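Local coordinates for VMB-1 (PDB 6JV4), which probably hydrolyses the amide bond of beta-lactam antibiotics to give substituted beta-amino acids, as a subclass B1 metallo-beta-lactamase with two bound zinc ions, at residues H24-V30 / I52-T57; V137-G141 / K190-Y195; S182-N186 / T217-L222. One frame throughout, in Å; residues are numbered along the deposited sequence.

Contact 1 (H24-V30 / I52-T57)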
ATOM      1  N   HIS A  24       1.678  -0.329  -9.958  1.00  9.24           N
ATOM      2  CA  HIS A  24       1.889   1.083 -10.358  1.00  8.88           C
ATOM      3  C   HIS A  24       3.060   1.678  -9.581  1.00  9.19           C
ATOM      4  O   HIS A  24       3.245   1.344  -8.416  1.00  8.56           O
ATOM      5  CB  HIS A  24       0.655   1.957 -10.222  1.00  9.58           C
ATOM      6  CG  HIS A  24       0.090   2.204  -8.863  1.00  9.07           C
ATOM      7  ND1 HIS A  24       0.644   3.135  -7.958  1.00  8.77           N
ATOM      8  CD2 HIS A  24      -1.088   1.788  -8.332  1.00  9.33           C
ATOM      9  CE1 HIS A  24      -0.159   3.186  -6.889  1.00  9.08           C
ATOM     10  NE2 HIS A  24      -1.235   2.402  -7.118  1.00  8.88           N
ATOM     11  N   ILE A  25       3.913   2.439 -10.277  1.00  9.47           N
ATOM     12  CA  ILE A  25       5.223   2.825  -9.726  1.00 10.15           C
ATOM     13  C   ILE A  25       5.405   4.331  -9.938  1.00  9.87           C
ATOM     14  O   ILE A  25       5.095   4.841 -11.033  1.00 10.46           O
ATOM     15  CB  ILE A  25       6.371   2.032 -10.352  1.00 10.55           C
ATOM     16  CG1 ILE A  25       6.086   0.527 -10.300  1.00 11.25           C
ATOM     17  CG2 ILE A  25       7.676   2.386  -9.655  1.00 10.60           C
ATOM     18  CD1 ILE A  25       7.090  -0.306 -11.011  1.00 13.23           C
ATOM     19  N   SER A  26       5.851   5.012  -8.900  1.00 10.51           N
ATOM     20  CA  SER A  26       6.160   6.453  -8.976  1.00 10.59           C
ATOM     21  C   SER A  26       7.381   6.700  -8.115  1.00 10.34           C
ATOM     22  O   SER A  26       7.948   5.739  -7.599  1.00 10.40           O
ATOM     23  CB  SER A  26       4.969   7.307  -8.671  1.00 13.84           C
ATOM     24  OG  SER A  26       4.223   6.853  -7.579  1.00 13.94           O
ATOM     25  N   TYR A  27       7.867   7.940  -8.021  1.00 10.29           N
ATOM     26  CA  TYR A  27       9.031   8.218  -7.175  1.00 11.47           C
ATOM     27  C   TYR A  27       8.984   9.664  -6.716  1.00 11.12           C
ATOM     28  O   TYR A  27       8.272  10.479  -7.329  1.00 12.05           O
ATOM     29  CB  TYR A  27      10.319   7.871  -7.901  1.00 12.42           C
ATOM     30  CG  TYR A  27      10.673   8.816  -9.003  1.00 14.28           C
ATOM     31  CD1 TYR A  27      11.349  10.004  -8.743  1.00 14.70           C
ATOM     32  CD2 TYR A  27      10.319   8.540 -10.320  1.00 17.43           C
ATOM     33  CE1 TYR A  27      11.685  10.878  -9.770  1.00 17.47           C
ATOM     34  CE2 TYR A  27      10.629   9.414 -11.346  1.00 18.35           C
ATOM     35  CZ  TYR A  27      11.329  10.585 -11.073  1.00 19.47           C
ATOM     36  OH  TYR A  27      11.664  11.464 -12.073  1.00 21.21           O
ATOM     37  N   LYS A  28       9.703   9.944  -5.641  1.00 12.64           N
ATOM     38  CA  LYS A  28       9.850  11.329  -5.132  1.00 13.08           C
ATOM     39  C   LYS A  28      11.143  11.388  -4.354  1.00 14.31           C
ATOM     40  O   LYS A  28      11.550  10.367  -3.839  1.00 13.27           O
ATOM     41  CB  LYS A  28       8.711  11.758  -4.204  1.00 16.95           C
ATOM     42  CG  LYS A  28       7.454  12.275  -4.884  1.00 23.54           C
ATOM     43  CD  LYS A  28       6.463  13.106  -4.045  1.00 25.08           C
ATOM     44  CE  LYS A  28       5.350  13.590  -4.969  1.00 28.26           C
ATOM     45  NZ  LYS A  28       4.079  13.949  -4.292  1.00 26.97           N
ATOM     46  N   ARG A  29      11.750  12.575  -4.289  1.00 14.77           N
ATOM     47  CA  ARG A  29      12.878  12.822  -3.376  1.00 15.46           C
ATOM     48  C   ARG A  29      12.271  13.166  -2.028  1.00 14.83           C
ATOM     49  O   ARG A  29      11.442  14.089  -1.930  1.00 16.62           O
ATOM     50  CB  ARG A  29      13.781  13.941  -3.900  1.00 16.34           C
ATOM     51  CG  ARG A  29      14.927  14.293  -2.963  1.00 17.81           C
ATOM     52  CD  ARG A  29      15.911  15.208  -3.656  1.00 18.08           C
ATOM     53  NE  ARG A  29      16.778  15.778  -2.644  1.00 22.77           N
ATOM     54  CZ  ARG A  29      17.744  16.668  -2.876  1.00 26.81           C
ATOM     55  NH1 ARG A  29      17.994  17.090  -4.109  1.00 25.73           N
ATOM     56  NH2 ARG A  29      18.456  17.129  -1.858  1.00 26.62           N
ATOM     57  N   VAL A  30      12.695  12.440  -1.020  1.00 15.35           N
ATOM     58  CA  VAL A  30      12.293  12.602   0.390  1.00 16.79           C
ATOM     59  C   VAL A  30      13.579  12.721   1.217  1.00 16.03           C
ATOM     60  O   VAL A  30      14.233  11.727   1.407  1.00 14.10           O
ATOM     61  CB  VAL A  30      11.405  11.432   0.852  1.00 19.50           C
ATOM     62  CG1 VAL A  30      10.917  11.651   2.275  1.00 23.23           C
ATOM     63  CG2 VAL A  30      10.214  11.228  -0.071  1.00 22.15           C
ATOM     64  N   ILE A  52      -4.874  -0.128  -5.070  1.00  9.55           N
ATOM     65  CA  ILE A  52      -4.286  -0.286  -3.732  1.00  9.25           C
ATOM     66  C   ILE A  52      -3.182   0.773  -3.648  1.00  8.98           C
ATOM     67  O   ILE A  52      -2.194   0.609  -4.362  1.00  8.10           O
ATOM     68  CB  ILE A  52      -3.788  -1.725  -3.502  1.00  9.44           C
ATOM     69  CG1 ILE A  52      -4.951  -2.731  -3.610  1.00 10.28           C
ATOM     70  CG2 ILE A  52      -3.080  -1.803  -2.163  1.00 10.06           C
ATOM     71  CD1 ILE A  52      -4.474  -4.149  -3.549  1.00 11.41           C
ATOM     72  N   ASP A  53      -3.453   1.834  -2.894  1.00  8.63           N
ATOM     73  CA  ASP A  53      -2.666   3.085  -2.832  1.00  9.33           C
ATOM     74  C   ASP A  53      -2.870   3.868  -4.142  1.00 10.26           C
ATOM     75  O   ASP A  53      -3.090   3.283  -5.208  1.00 10.63           O
ATOM     76  CB  ASP A  53      -1.204   2.866  -2.464  1.00  8.95           C
ATOM     77  CG  ASP A  53      -0.957   2.447  -1.014  1.00  9.66           C
ATOM     78  OD1 ASP A  53      -1.960   2.321  -0.211  1.00  9.93           O
ATOM     79  OD2 ASP A  53       0.259   2.398  -0.647  1.00 11.06           O
ATOM     80  N   THR A  54      -2.772   5.182  -4.023  1.00 11.03           N
ATOM     81  CA  THR A  54      -2.669   6.074  -5.192  1.00 12.29           C
ATOM     82  C   THR A  54      -1.195   6.251  -5.544  1.00 12.34           C
ATOM     83  O   THR A  54      -0.308   6.238  -4.668  1.00 12.73           O
ATOM     84  CB  THR A  54      -3.414   7.392  -4.928  1.00 12.51           C
ATOM     85  OG1 THR A  54      -2.894   8.042  -3.762  1.00 14.33           O
ATOM     86  CG2 THR A  54      -4.902   7.210  -4.755  1.00 13.97           C
ATOM     87  N   PRO A  55      -0.908   6.484  -6.837  1.00 11.92           N
ATOM     88  CA  PRO A  55       0.392   6.987  -7.246  1.00 12.14           C
ATOM     89  C   PRO A  55       0.755   8.267  -6.475  1.00 12.70           C
ATOM     90  O   PRO A  55      -0.125   8.976  -5.989  1.00 12.19           O
ATOM     91  CB  PRO A  55       0.188   7.295  -8.734  1.00 13.18           C
ATOM     92  CG  PRO A  55      -0.826   6.264  -9.135  1.00 12.97           C
ATOM     93  CD  PRO A  55      -1.820   6.282  -7.993  1.00 12.57           C
ATOM     94  N   TRP A  56       2.050   8.496  -6.318  1.00 11.77           N
ATOM     95  CA  TRP A  56       2.567   9.564  -5.413  1.00 12.61           C
ATOM     96  C   TRP A  56       2.352  10.976  -5.969  1.00 15.76           C
ATOM     97  O   TRP A  56       2.391  11.919  -5.185  1.00 20.90           O
ATOM     98  CB  TRP A  56       4.027   9.258  -5.137  1.00 13.02           C
ATOM     99  CG  TRP A  56       4.539   9.734  -3.831  1.00 12.24           C
ATOM    100  CD1 TRP A  56       3.993  10.597  -2.934  1.00 12.04           C
ATOM    101  CD2 TRP A  56       5.786   9.301  -3.274  1.00 12.39           C
ATOM    102  NE1 TRP A  56       4.816  10.713  -1.842  1.00 13.71           N
ATOM    103  CE2 TRP A  56       5.916   9.934  -2.034  1.00 11.61           C
ATOM    104  CE3 TRP A  56       6.778   8.441  -3.732  1.00 13.09           C
ATOM    105  CZ2 TRP A  56       7.021   9.721  -1.221  1.00 13.28           C
ATOM    106  CZ3 TRP A  56       7.884   8.249  -2.928  1.00 13.51           C
ATOM    107  CH2 TRP A  56       7.964   8.855  -1.689  1.00 13.40           C
ATOM    108  N   THR A  57       1.922  11.133  -7.201  1.00 14.17           N
ATOM    109  CA  THR A  57       1.623  12.445  -7.786  1.00 14.64           C
ATOM    110  C   THR A  57       0.221  12.400  -8.373  1.00 14.87           C
ATOM    111  O   THR A  57      -0.243  11.335  -8.840  1.00 14.05           O
ATOM    112  CB  THR A  57       2.638  12.939  -8.830  1.00 18.61           C
ATOM    113  OG1 THR A  57       2.395  12.279 -10.049  1.00 17.64           O
ATOM    114  CG2 THR A  57       4.085  12.771  -8.427  1.00 21.93           C
TER

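Contact 2 (V137-G141 / K190-Y195)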
ATOM      1  N   VAL A 137      -8.164  -7.109   3.238  1.00  9.54           N
ATOM      2  CA  VAL A 137      -7.403  -6.180   4.126  1.00  9.10           C
ATOM      3  C   VAL A 137      -7.152  -6.839   5.463  1.00  9.27           C
ATOM      4  O   VAL A 137      -8.055  -7.517   6.036  1.00  9.49           O
ATOM      5  CB  VAL A 137      -8.187  -4.877   4.307  1.00  9.27           C
ATOM      6  CG1 VAL A 137      -7.625  -4.036   5.444  1.00  9.83           C
ATOM      7  CG2 VAL A 137      -8.212  -4.097   3.012  1.00  9.73           C
ATOM      8  N   PHE A 138      -5.940  -6.709   5.968  1.00  8.66           N
ATOM      9  CA  PHE A 138      -5.596  -7.181   7.315  1.00  7.78           C
ATOM     10  C   PHE A 138      -4.857  -6.070   8.050  1.00  8.20           C
ATOM     11  O   PHE A 138      -3.880  -5.556   7.518  1.00  7.45           O
ATOM     12  CB  PHE A 138      -4.733  -8.433   7.294  1.00  8.02           C
ATOM     13  CG  PHE A 138      -4.288  -8.913   8.649  1.00  8.20           C
ATOM     14  CD1 PHE A 138      -5.200  -9.327   9.608  1.00  9.09           C
ATOM     15  CD2 PHE A 138      -2.954  -9.015   8.973  1.00  8.23           C
ATOM     16  CE1 PHE A 138      -4.783  -9.802  10.845  1.00  9.85           C
ATOM     17  CE2 PHE A 138      -2.531  -9.536  10.179  1.00  8.64           C
ATOM     18  CZ  PHE A 138      -3.447  -9.919  11.141  1.00  9.32           C
ATOM     19  N   TYR A 139      -5.337  -5.707   9.234  1.00  7.46           N
ATOM     20  CA  TYR A 139      -4.608  -4.779  10.128  1.00  8.06           C
ATOM     21  C   TYR A 139      -3.768  -5.583  11.112  1.00  8.22           C
ATOM     22  O   TYR A 139      -4.332  -6.219  12.032  1.00  8.35           O
ATOM     23  CB  TYR A 139      -5.574  -3.910  10.930  1.00  8.09           C
ATOM     24  CG  TYR A 139      -4.835  -2.987  11.861  1.00  8.23           C
ATOM     25  CD1 TYR A 139      -3.897  -2.077  11.410  1.00  8.24           C
ATOM     26  CD2 TYR A 139      -5.079  -3.036  13.227  1.00  8.60           C
ATOM     27  CE1 TYR A 139      -3.230  -1.224  12.278  1.00  8.17           C
ATOM     28  CE2 TYR A 139      -4.390  -2.226  14.108  1.00  8.88           C
ATOM     29  CZ  TYR A 139      -3.452  -1.311  13.647  1.00  8.62           C
ATOM     30  OH  TYR A 139      -2.778  -0.537  14.575  1.00  8.74           O
ATOM     31  N   PRO A 140      -2.419  -5.533  11.010  1.00  8.03           N
ATOM     32  CA  PRO A 140      -1.553  -6.365  11.863  1.00  8.90           C
ATOM     33  C   PRO A 140      -1.169  -5.718  13.202  1.00  9.37           C
ATOM     34  O   PRO A 140      -0.554  -6.343  14.040  1.00  9.91           O
ATOM     35  CB  PRO A 140      -0.341  -6.517  10.928  1.00  8.52           C
ATOM     36  CG  PRO A 140      -0.217  -5.171  10.298  1.00  8.48           C
ATOM     37  CD  PRO A 140      -1.648  -4.828   9.973  1.00  8.52           C
ATOM     38  N   GLY A 141      -1.487  -4.431  13.353  1.00  8.77           N
ATOM     39  CA  GLY A 141      -0.976  -3.603  14.437  1.00  8.72           C
ATOM     40  C   GLY A 141      -0.019  -2.540  13.929  1.00  8.26           C
ATOM     41  O   GLY A 141       0.303  -2.504  12.725  1.00  7.57           O
ATOM     42  N   LYS A 190       2.519 -11.318  13.189  1.00  9.45           N
ATOM     43  CA  LYS A 190       1.117 -11.649  12.826  1.00 10.79           C
ATOM     44  C   LYS A 190       1.008 -11.871  11.326  1.00  9.92           C
ATOM     45  O   LYS A 190       0.326 -12.817  10.884  1.00 10.03           O
ATOM     46  CB  LYS A 190       0.177 -10.553  13.335  1.00 12.38           C
ATOM     47  CG  LYS A 190       0.153 -10.486  14.853  1.00 16.15           C
ATOM     48  CD  LYS A 190      -0.822  -9.471  15.353  1.00 20.36           C
ATOM     49  CE  LYS A 190      -0.772  -9.373  16.857  1.00 28.37           C
ATOM     50  NZ  LYS A 190      -1.301  -8.047  17.246  1.00 35.63           N
ATOM     51  N   VAL A 191       1.666 -11.020  10.532  1.00  8.99           N
ATOM     52  CA  VAL A 191       1.633 -11.130   9.055  1.00  8.68           C
ATOM     53  C   VAL A 191       2.359 -12.408   8.639  1.00  8.41           C
ATOM     54  O   VAL A 191       1.869 -13.092   7.775  1.00  8.81           O
ATOM     55  CB  VAL A 191       2.199  -9.861   8.406  1.00  8.55           C
ATOM     56  CG1 VAL A 191       2.292 -10.002   6.898  1.00  8.09           C
ATOM     57  CG2 VAL A 191       1.343  -8.679   8.792  1.00  8.20           C
ATOM     58  N   ILE A 192       3.538 -12.633   9.181  1.00  8.60           N
ATOM     59  CA  ILE A 192       4.318 -13.866   8.881  1.00  8.59           C
ATOM     60  C   ILE A 192       3.439 -15.093   9.154  1.00  8.30           C
ATOM     61  O   ILE A 192       3.448 -16.026   8.371  1.00 10.00           O
ATOM     62  CB  ILE A 192       5.600 -13.868   9.694  1.00  8.72           C
ATOM     63  CG1 ILE A 192       6.577 -12.824   9.164  1.00  8.65           C
ATOM     64  CG2 ILE A 192       6.228 -15.250   9.717  1.00  9.42           C
ATOM     65  CD1 ILE A 192       7.722 -12.525  10.094  1.00  8.23           C
ATOM     66  N   ASN A 193       2.779 -15.132  10.296  1.00  8.82           N
ATOM     67  CA  ASN A 193       1.986 -16.325  10.697  1.00  9.33           C
ATOM     68  C   ASN A 193       0.775 -16.479   9.783  1.00 10.34           C
ATOM     69  O   ASN A 193       0.321 -17.616   9.492  1.00 11.06           O
ATOM     70  CB  ASN A 193       1.574 -16.174  12.152  1.00 10.45           C
ATOM     71  CG  ASN A 193       2.712 -16.354  13.129  1.00 10.88           C
ATOM     72  OD1 ASN A 193       3.802 -16.755  12.754  1.00 11.83           O
ATOM     73  ND2 ASN A 193       2.471 -16.017  14.360  1.00 12.08           N
ATOM     74  N   ARG A 194       0.200 -15.376   9.355  1.00  8.96           N
ATOM     75  CA  ARG A 194      -1.064 -15.383   8.570  1.00  9.87           C
ATOM     76  C   ARG A 194      -0.828 -15.781   7.119  1.00  9.83           C
ATOM     77  O   ARG A 194      -1.752 -16.373   6.519  1.00 10.45           O
ATOM     78  CB  ARG A 194      -1.755 -14.025   8.696  1.00 10.73           C
ATOM     79  CG  ARG A 194      -3.143 -13.973   8.093  1.00 11.95           C
ATOM     80  CD  ARG A 194      -3.797 -12.638   8.426  1.00 12.50           C
ATOM     81  NE  ARG A 194      -5.119 -12.499   7.853  1.00 13.71           N
ATOM     82  CZ  ARG A 194      -6.227 -12.870   8.466  1.00 16.62           C
ATOM     83  NH1 ARG A 194      -6.160 -13.445   9.658  1.00 17.56           N
ATOM     84  NH2 ARG A 194      -7.399 -12.674   7.891  1.00 18.95           N
ATOM     85  N   TYR A 195       0.335 -15.466   6.540  1.00  9.31           N
ATOM     86  CA  TYR A 195       0.598 -15.638   5.099  1.00 10.51           C
ATOM     87  C   TYR A 195       1.891 -16.419   4.886  1.00 10.74           C
ATOM     88  O   TYR A 195       2.775 -15.985   4.136  1.00 10.53           O
ATOM     89  CB  TYR A 195       0.639 -14.288   4.387  1.00 10.82           C
ATOM     90  CG  TYR A 195      -0.549 -13.412   4.658  1.00 10.15           C
ATOM     91  CD1 TYR A 195      -1.793 -13.686   4.130  1.00 11.44           C
ATOM     92  CD2 TYR A 195      -0.403 -12.273   5.421  1.00 11.57           C
ATOM     93  CE1 TYR A 195      -2.887 -12.888   4.414  1.00 11.70           C
ATOM     94  CE2 TYR A 195      -1.472 -11.448   5.672  1.00 11.52           C
ATOM     95  CZ  TYR A 195      -2.716 -11.745   5.163  1.00 11.59           C
ATOM     96  OH  TYR A 195      -3.809 -10.973   5.384  1.00 13.13           O
TER
HETATM   97  O   HOH W   1      -8.103 -10.293   5.917  1.00 16.41           O
HETATM   98  O   HOH W   2       0.693  -5.739  16.952  1.00 23.56           O

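Contact 3 (S182-N186 / T217-L222)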
ATOM      1  N   SER A 182       8.788  -0.374  18.656  1.00 14.06           N
ATOM      2  CA  SER A 182       8.600  -1.459  19.651  1.00 15.05           C
ATOM      3  C   SER A 182       7.563  -2.458  19.182  1.00 12.47           C
ATOM      4  O   SER A 182       7.768  -3.632  19.417  1.00 13.15           O
ATOM      5  CB  SER A 182       8.201  -0.914  21.017  1.00 19.08           C
ATOM      6  OG  SER A 182       9.353  -0.260  21.512  1.00 29.68           O
ATOM      7  N   GLU A 183       6.483  -2.002  18.557  1.00 11.55           N
ATOM      8  CA  GLU A 183       5.355  -2.884  18.178  1.00 11.61           C
ATOM      9  C   GLU A 183       5.671  -3.561  16.845  1.00  9.30           C
ATOM     10  O   GLU A 183       5.148  -4.679  16.615  1.00  9.05           O
ATOM     11  CB  GLU A 183       4.030  -2.122  18.113  1.00 13.93           C
ATOM     12  CG  GLU A 183       2.813  -3.019  18.074  1.00 19.65           C
ATOM     13  CD  GLU A 183       2.574  -3.895  19.313  1.00 23.30           C
ATOM     14  OE1 GLU A 183       3.238  -3.658  20.365  1.00 23.06           O
ATOM     15  OE2 GLU A 183       1.865  -4.909  19.170  1.00 32.23           O
ATOM     16  N   TRP A 184       6.465  -2.938  15.977  1.00  7.99           N
ATOM     17  CA  TRP A 184       6.587  -3.394  14.577  1.00  8.23           C
ATOM     18  C   TRP A 184       6.929  -4.885  14.475  1.00  7.74           C
ATOM     19  O   TRP A 184       6.362  -5.606  13.670  1.00  8.50           O
ATOM     20  CB  TRP A 184       7.599  -2.535  13.845  1.00  7.57           C
ATOM     21  CG  TRP A 184       7.481  -2.450  12.351  1.00  7.63           C
ATOM     22  CD1 TRP A 184       6.966  -3.369  11.454  1.00  7.23           C
ATOM     23  CD2 TRP A 184       7.994  -1.380  11.557  1.00  8.00           C
ATOM     24  NE1 TRP A 184       7.131  -2.936  10.172  1.00  7.04           N
ATOM     25  CE2 TRP A 184       7.750  -1.712  10.203  1.00  7.21           C
ATOM     26  CE3 TRP A 184       8.616  -0.156  11.863  1.00  7.67           C
ATOM     27  CZ2 TRP A 184       8.131  -0.897   9.150  1.00  7.95           C
ATOM     28  CZ3 TRP A 184       8.894   0.686  10.820  1.00  8.11           C
ATOM     29  CH2 TRP A 184       8.693   0.316   9.500  1.00  8.25           C
ATOM     30  N   PRO A 185       7.891  -5.431  15.241  1.00  8.57           N
ATOM     31  CA  PRO A 185       8.205  -6.854  15.078  1.00  8.63           C
ATOM     32  C   PRO A 185       7.050  -7.781  15.453  1.00  7.98           C
ATOM     33  O   PRO A 185       6.899  -8.830  14.834  1.00  8.28           O
ATOM     34  CB  PRO A 185       9.394  -7.045  16.008  1.00  8.87           C
ATOM     35  CG  PRO A 185       9.954  -5.664  16.249  1.00 10.40           C
ATOM     36  CD  PRO A 185       8.779  -4.726  16.176  1.00  9.04           C
ATOM     37  N   ASN A 186       6.266  -7.432  16.470  1.00  8.57           N
ATOM     38  CA  ASN A 186       5.090  -8.233  16.874  1.00 10.73           C
ATOM     39  C   ASN A 186       4.031  -8.147  15.761  1.00  9.33           C
ATOM     40  O   ASN A 186       3.457  -9.158  15.354  1.00  8.52           O
ATOM     41  CB  ASN A 186       4.490  -7.761  18.200  1.00 13.66           C
ATOM     42  CG  ASN A 186       3.406  -8.693  18.701  1.00 20.65           C
ATOM     43  OD1 ASN A 186       3.619  -9.904  18.817  1.00 26.24           O
ATOM     44  ND2 ASN A 186       2.227  -8.161  18.973  1.00 25.29           N
ATOM     45  N   THR A 217      12.375  -7.109   7.431  1.00  8.47           N
ATOM     46  CA  THR A 217      11.760  -5.939   8.083  1.00  8.43           C
ATOM     47  C   THR A 217      11.655  -6.166   9.597  1.00  8.47           C
ATOM     48  O   THR A 217      11.985  -5.244  10.388  1.00  8.27           O
ATOM     49  CB  THR A 217      10.385  -5.624   7.489  1.00  8.79           C
ATOM     50  OG1 THR A 217      10.639  -5.309   6.120  1.00  8.86           O
ATOM     51  CG2 THR A 217       9.730  -4.464   8.203  1.00  9.52           C
ATOM     52  N   GLN A 218      11.276  -7.360  10.038  1.00  8.86           N
ATOM     53  CA  GLN A 218      11.177  -7.678  11.478  1.00  9.39           C
ATOM     54  C   GLN A 218      12.560  -7.482  12.113  1.00  9.87           C
ATOM     55  O   GLN A 218      12.660  -6.835  13.150  1.00  8.45           O
ATOM     56  CB  GLN A 218      10.651  -9.104  11.640  1.00 10.58           C
ATOM     57  CG  GLN A 218      10.436  -9.504  13.083  1.00 11.31           C
ATOM     58  CD  GLN A 218       9.851 -10.891  13.135  1.00 11.39           C
ATOM     59  OE1 GLN A 218      10.494 -11.847  12.657  1.00 12.68           O
ATOM     60  NE2 GLN A 218       8.635 -10.983  13.635  1.00 11.08           N
ATOM     61  N   ALA A 219      13.613  -7.960  11.438  1.00  9.39           N
ATOM     62  CA  ALA A 219      14.999  -7.852  11.961  1.00  9.93           C
ATOM     63  C   ALA A 219      15.443  -6.393  11.974  1.00  9.96           C
ATOM     64  O   ALA A 219      16.105  -5.941  12.974  1.00 11.58           O
ATOM     65  CB  ALA A 219      15.959  -8.728  11.191  1.00  9.50           C
ATOM     66  N   LEU A 220      15.086  -5.609  10.957  1.00 10.19           N
ATOM     67  CA  LEU A 220      15.427  -4.159  10.946  1.00 11.27           C
ATOM     68  C   LEU A 220      14.766  -3.482  12.144  1.00 10.89           C
ATOM     69  O   LEU A 220      15.443  -2.592  12.768  1.00 11.36           O
ATOM     70  CB  LEU A 220      14.942  -3.475   9.676  1.00 10.47           C
ATOM     71  CG  LEU A 220      15.712  -3.808   8.399  1.00 11.46           C
ATOM     72  CD1 LEU A 220      15.082  -3.124   7.224  1.00 10.77           C
ATOM     73  CD2 LEU A 220      17.145  -3.419   8.502  1.00 11.14           C
ATOM     74  N   ALA A 221      13.518  -3.822  12.446  1.00 10.73           N
ATOM     75  CA  ALA A 221      12.804  -3.158  13.554  1.00 10.79           C
ATOM     76  C   ALA A 221      13.441  -3.594  14.881  1.00 12.03           C
ATOM     77  O   ALA A 221      13.610  -2.757  15.803  1.00 12.24           O
ATOM     78  CB  ALA A 221      11.327  -3.406  13.507  1.00 10.43           C
ATOM     79  N   LEU A 222      13.785  -4.872  15.014  1.00 11.41           N
ATOM     80  CA  LEU A 222      14.417  -5.334  16.260  1.00 12.05           C
ATOM     81  C   LEU A 222      15.776  -4.641  16.428  1.00 14.45           C
ATOM     82  O   LEU A 222      16.089  -4.230  17.595  1.00 15.21           O
ATOM     83  CB  LEU A 222      14.519  -6.846  16.223  1.00 11.06           C
ATOM     84  CG  LEU A 222      13.214  -7.595  16.404  1.00 10.33           C
ATOM     85  CD1 LEU A 222      13.412  -9.046  16.004  1.00 10.29           C
ATOM     86  CD2 LEU A 222      12.588  -7.482  17.815  1.00 11.02           C
TER

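Contact 1 (H24-V30 / I52-T57)
Lys28 lies over one face of the Trp56 indole. Its CD stands almost straight above the five-membered ring, 3.6 Å from the centroid. Beyond the ring the chain goes on to the loop backbone, and Lys28 NZ donates to Trp56 O at 2.8 Å. Lys28 CG is anti to its carbonyl carbon (chi1 -84°) and the chain is extended beyond it, which carries the aliphatic part along the indole. Val30 CG2 meets the six-membered ring of the indole at a slant, 3.6 Å from Trp56 CH2. Ser26 OG accepts a nearly straight bond from Trp56 N, 3.0 Å long at 170°. At the other end of the contact His24 NE2 donates to Asp53 O at 2.8 Å. This bond is bent (141°), and the donor stands well out of the carbonyl plane. Pro55 CG sits over one face of the His24 ring, 4.0 Å from its centroid.

In the second shell, Glu85 forms a salt bridge with Lys28 NZ. Ile36 and Ala38 of the adjacent strand 36-45 also touch the indole. Thr57 OG1 caps helix 58-70 through Gly60 N.

His24 thus ties the start of the loop at Asp53. The bonds of Ser26 and Lys28, with the lysine chain on the indole, probably hold Trp56 steady beside the zinc ligands Asp86 and His205. The Glu85 carboxylate and Trp56 O together would favour a charged Lys28.

Contact 2 (V137-G141 / K190-Y195)
The Phe138 ring and the Arg194 guanidinium are stacked, with planes 5° apart and centres 4.4 Å apart. The stack is offset. Arg194 CD lies over the middle of the ring, 3.5 Å from the Phe138 centroid, while Arg194 CZ is off-centre in a cation-pi contact. The opposite face of the ring carries Pro140 N, toward the rim. At the edge of the ring are Lys190 CB and Val191 CG2, the latter 4.2 Å from Phe138 CE2. Arg194 is extended from CG to NE, and a chi4 of 90° turns the guanidinium flat against the ring. Tyr195 OH comes within 3.3 Å of Phe138 CB.

Pro140 and Val191 lie side by side, pointing the same way. Pro140 CB and Val191 CG2 are tightly packed at 3.5 Å. No direct hydrogen bond crosses this contact. Two waters bridge it instead: one donates to Val137 O and accepts from Arg194 NH2, the other donates to Pro140 O and accepts from Lys190 NZ.

Thr127 of strand 127-129 touches both Phe138 and Arg194. Deeper in, Val191 and Tyr195 rest on Leu159 of strand 158-162, and Val191 also meets Leu214 of helix 212-226. The contact therefore packs the C-terminal end of helix 184-194 against the end of strand 135-138 in the five-stranded sheet.

Contact 3 (S182-N186 / T217-L222)
The Pro185 ring packs on helix 212-226 and meets both Ala221 and Leu222. Its CG is 3.8 Å from Ala221 CB and 3.6 Å from Leu222 CD2, with the proline and leucine side chains set at a slant to each other. Trp184 flanks the same alanine: Trp184 CB is 3.8 Å from Ala221 CB. The indole then runs on to Thr217, whose CG2 comes within 3.6 Å of Trp184 NE1. That NE1 is hydrogen-bonded to Phe164 O, the Phe164 ring stacks on the indole, and Thr217 OG1 is bonded to Lys166 N.

Gln218 gives the polar link. With CG opposite its backbone N (chi1 -177°) and the chain extended, its amide reaches the first turn of the other helix. Gln218 NE2 donates to Pro185 O at 3.0 Å and 166°, with the oxygen in the amide plane. The same NE2 also bonds Gln189 OE1.

The backbones come closest at Pro185 and Gln218, whose CA atoms are 4.7 Å apart; Ala221 CB fits against Trp184 and Pro185. This is helix-to-helix packing on the outer side of the alpha-beta/beta-alpha sandwich of the metallo-beta-lactamase fold. It borders the zinc site, since Trp184 also touches the zinc ligand His144.

Contacts 2 and 3 are neighbours, with centres about 13 Å apart. Both use helix 184-194, contact 3 at its start and contact 2 at its end. They touch where Ile192 CD1 lies 3.8 Å from Gln218 OE1. Contact 1 stands apart from both, its centre about 24 Å from each of theirs. It belongs to the seven-stranded sheet, whereas contact 2 joins the five-stranded one. The zinc site relates contacts 1 and 3. The side chain of Trp56 is about 6 Å from a zinc ion and about 4 Å from a bound citrate. That of Trp184 is about 8 Å from a zinc ion. Contact 2 is more remote, with the Pro140 side chain about 13 Å from zinc.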